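3-keto-5-aminohexanoate cleavage protein (Burkholderia xenovorans LB400, PDB 3E02) probably cleaves 3-keto-5-aminohexanoate as a zinc-dependent member of the beta-keto acid cleavage enzyme family. Local coordinates at residues A[51-56]-A[67-72]. Residues are numbered along the deposited sequence; the frame is centred on the assembly and turned at random.
Sequences LHARDP and LFMRFL. With ZN (zinc ion), chain B; EDO (1,2-ethanediol), chain I.
Ala53 and Phe68 bring the two backbones closest, their CA atoms 6.2 Å apart, and no hydrogen bond joins segments 51-56 and 67-72; side chains of 67-72 pack on side chains and backbone carbonyls of 51-56. The Ala53 methyl points toward segment 67-72 and sits over one face of the Phe68 ring: its CB lies 4.0 Å from the ring centroid and 30° off the normal, a CH-pi contact. Leu51 O lies at that ring's edge, 3.7 Å from Phe68 CE2. Ala53 CB meets the Phe71 ring at its edge, 3.9 Å from CE2, where a chi1 of 58° helps to place it. Phe68 O sits above one face of the Phe71 ring, offset toward its rim, and accepts hydrogen bonds from Phe71 N and Leu72 N. In this TIM-barrel family, strand 48-54 runs parallel to strands 10-13 and 82-85. His52 CB points away from 67-72, and its NE2 binds zinc at 2.2 Å, alongside His50, Glu259 and three waters. Further back along the strand, the Leu51 and Leu72 side chains pass in opposite directions, Leu51 CD1 3.6 Å from Leu72 CD2. Beyond its end, Pro56 CG and Leu67 CD2 meet tip to tip at 3.7 Å, while the Arg70 side chain crosses Pro56 at about a right angle.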
loop_
_atom_site.group_PDB
_atom_site.type_symbol
_atom_site.label_atom_id
_atom_site.label_comp_id
_atom_site.label_asym_id
_atom_site.label_seq_id
_atom_site.Cartn_x
_atom_site.Cartn_y
_atom_site.Cartn_z
ATOM N N LEU A 51 -19.567 -24.595 10.696
ATOM C CA LEU A 51 -20.023 -25.315 11.881
ATOM C C LEU A 51 -18.967 -25.961 12.768
ATOM O O LEU A 51 -18.065 -26.621 12.265
ATOM C CB LEU A 51 -20.966 -26.420 11.401
ATOM C CG LEU A 51 -22.202 -25.974 10.604
ATOM C CD1 LEU A 51 -22.885 -27.190 9.956
ATOM C CD2 LEU A 51 -23.169 -25.189 11.473
ATOM N N HIS A 52 -19.132 -25.743 14.081
ATOM C CA HIS A 52 -18.413 -26.410 15.166
ATOM C C HIS A 52 -19.474 -27.052 16.056
ATOM O O HIS A 52 -20.653 -26.653 16.034
ATOM C CB HIS A 52 -17.665 -25.424 16.067
ATOM C CG HIS A 52 -16.517 -24.727 15.427
ATOM N ND1 HIS A 52 -15.245 -24.743 15.969
ATOM C CD2 HIS A 52 -16.448 -23.948 14.320
ATOM C CE1 HIS A 52 -14.444 -24.015 15.210
ATOM N NE2 HIS A 52 -15.151 -23.523 14.209
ATOM N N ALA A 53 -19.041 -28.020 16.867
ATOM C CA ALA A 53 -19.885 -28.686 17.858
ATOM C C ALA A 53 -19.379 -28.302 19.238
ATOM O O ALA A 53 -18.198 -27.950 19.413
ATOM C CB ALA A 53 -19.832 -30.225 17.696
ATOM N N ARG A 54 -20.279 -28.417 20.211
ATOM C CA ARG A 54 -19.992 -28.157 21.606
ATOM C C ARG A 54 -20.658 -29.217 22.470
ATOM O O ARG A 54 -21.710 -29.760 22.103
ATOM C CB ARG A 54 -20.535 -26.784 22.016
ATOM C CG ARG A 54 -19.823 -25.607 21.401
ATOM C CD ARG A 54 -20.454 -24.295 21.832
ATOM N NE ARG A 54 -19.744 -23.156 21.242
ATOM C CZ ARG A 54 -18.666 -22.566 21.755
ATOM N NH1 ARG A 54 -18.086 -23.004 22.854
ATOM N NH2 ARG A 54 -18.128 -21.529 21.120
ATOM N N ASP A 55 -20.051 -29.476 23.625
ATOM C CA ASP A 55 -20.626 -30.365 24.631
ATOM C C ASP A 55 -22.008 -29.772 24.955
ATOM O O ASP A 55 -22.077 -28.591 25.345
ATOM C CB ASP A 55 -19.731 -30.386 25.871
ATOM C CG ASP A 55 -20.267 -31.271 26.974
ATOM O OD1 ASP A 55 -21.374 -31.017 27.490
ATOM O OD2 ASP A 55 -19.545 -32.202 27.363
ATOM N N PRO A 56 -23.097 -30.555 24.760
ATOM C CA PRO A 56 -24.462 -30.024 24.999
ATOM C C PRO A 56 -24.791 -29.528 26.418
ATOM O O PRO A 56 -25.690 -28.707 26.563
ATOM C CB PRO A 56 -25.372 -31.210 24.640
ATOM C CG PRO A 56 -24.543 -32.120 23.844
ATOM C CD PRO A 56 -23.152 -31.963 24.310
ATOM N N LEU A 67 -21.757 -35.759 17.692
ATOM C CA LEU A 67 -22.428 -34.471 17.941
ATOM C C LEU A 67 -22.764 -33.790 16.619
ATOM O O LEU A 67 -23.857 -33.242 16.480
ATOM C CB LEU A 67 -21.589 -33.525 18.822
ATOM C CG LEU A 67 -21.517 -33.878 20.302
ATOM C CD1 LEU A 67 -20.531 -32.958 21.006
ATOM C CD2 LEU A 67 -22.916 -33.799 20.936
ATOM N N PHE A 68 -21.827 -33.822 15.664
ATOM C CA PHE A 68 -22.083 -33.307 14.309
ATOM C C PHE A 68 -23.267 -34.014 13.641
ATOM O O PHE A 68 -24.110 -33.359 13.028
ATOM C CB PHE A 68 -20.839 -33.376 13.423
ATOM C CG PHE A 68 -19.853 -32.285 13.684
ATOM C CD1 PHE A 68 -18.892 -32.412 14.675
ATOM C CD2 PHE A 68 -19.883 -31.114 12.925
ATOM C CE1 PHE A 68 -17.960 -31.385 14.916
ATOM C CE2 PHE A 68 -18.968 -30.089 13.150
ATOM C CZ PHE A 68 -18.003 -30.222 14.150
HETATM N N MSE A 69 -23.369 -35.337 13.815
HETATM C CA MSE A 69 -24.508 -36.105 13.269
HETATM C C MSE A 69 -25.854 -35.804 13.929
HETATM O O MSE A 69 -26.885 -36.243 13.412
HETATM C CB MSE A 69 -24.210 -37.608 13.241
HETATM C CG MSE A 69 -23.064 -37.948 12.306
HETATM SE SE MSE A 69 -23.330 -37.254 10.478
HETATM C CE MSE A 69 -21.502 -37.222 9.973
ATOM N N ARG A 70 -25.846 -35.070 15.050
ATOM C CA ARG A 70 -27.076 -34.590 15.699
ATOM C C ARG A 70 -27.552 -33.229 15.153
ATOM O O ARG A 70 -28.634 -32.771 15.535
ATOM C CB ARG A 70 -26.925 -34.580 17.217
ATOM C CG ARG A 70 -26.860 -35.993 17.801
ATOM C CD ARG A 70 -26.295 -36.050 19.214
ATOM N NE ARG A 70 -27.034 -35.225 20.168
ATOM C CZ ARG A 70 -26.722 -35.077 21.456
ATOM N NH1 ARG A 70 -25.664 -35.699 21.991
ATOM N NH2 ARG A 70 -27.474 -34.277 22.214
ATOM N N PHE A 71 -26.755 -32.579 14.292
ATOM C CA PHE A 71 -27.204 -31.365 13.583
ATOM C C PHE A 71 -27.044 -31.347 12.050
ATOM O O PHE A 71 -27.830 -30.663 11.385
ATOM C CB PHE A 71 -26.682 -30.066 14.222
ATOM C CG PHE A 71 -25.181 -29.945 14.338
ATOM C CD1 PHE A 71 -24.407 -29.529 13.250
ATOM C CD2 PHE A 71 -24.545 -30.123 15.572
ATOM C CE1 PHE A 71 -23.012 -29.349 13.376
ATOM C CE2 PHE A 71 -23.151 -29.937 15.714
ATOM C CZ PHE A 71 -22.386 -29.554 14.616
ATOM N N LEU A 72 -26.073 -32.077 11.489
ATOM C CA LEU A 72 -25.871 -32.083 10.020
ATOM C C LEU A 72 -27.077 -32.595 9.204
ATOM O O LEU A 72 -27.562 -31.858 8.327
ATOM C CB LEU A 72 -24.553 -32.777 9.618
ATOM C CG LEU A 72 -23.251 -32.081 10.028
ATOM C CD1 LEU A 72 -22.041 -32.949 9.691
ATOM C CD2 LEU A 72 -23.111 -30.696 9.402
HETATM ZN ZN ZN B . -14.344 -21.929 12.911
HETATM C C1 EDO I . -26.800 -26.170 28.192
HETATM O O1 EDO I . -27.100 -26.323 26.800
HETATM C C2 EDO I . -25.846 -25.001 28.364
HETATM O O2 EDO I . -26.477 -23.819 27.848
HETATM O O HOH W 1 -12.421 -23.273 11.964
HETATM O O HOH W 2 -12.829 -20.502 11.674
HETATM O O HOH W 3 -12.478 -21.723 14.078
#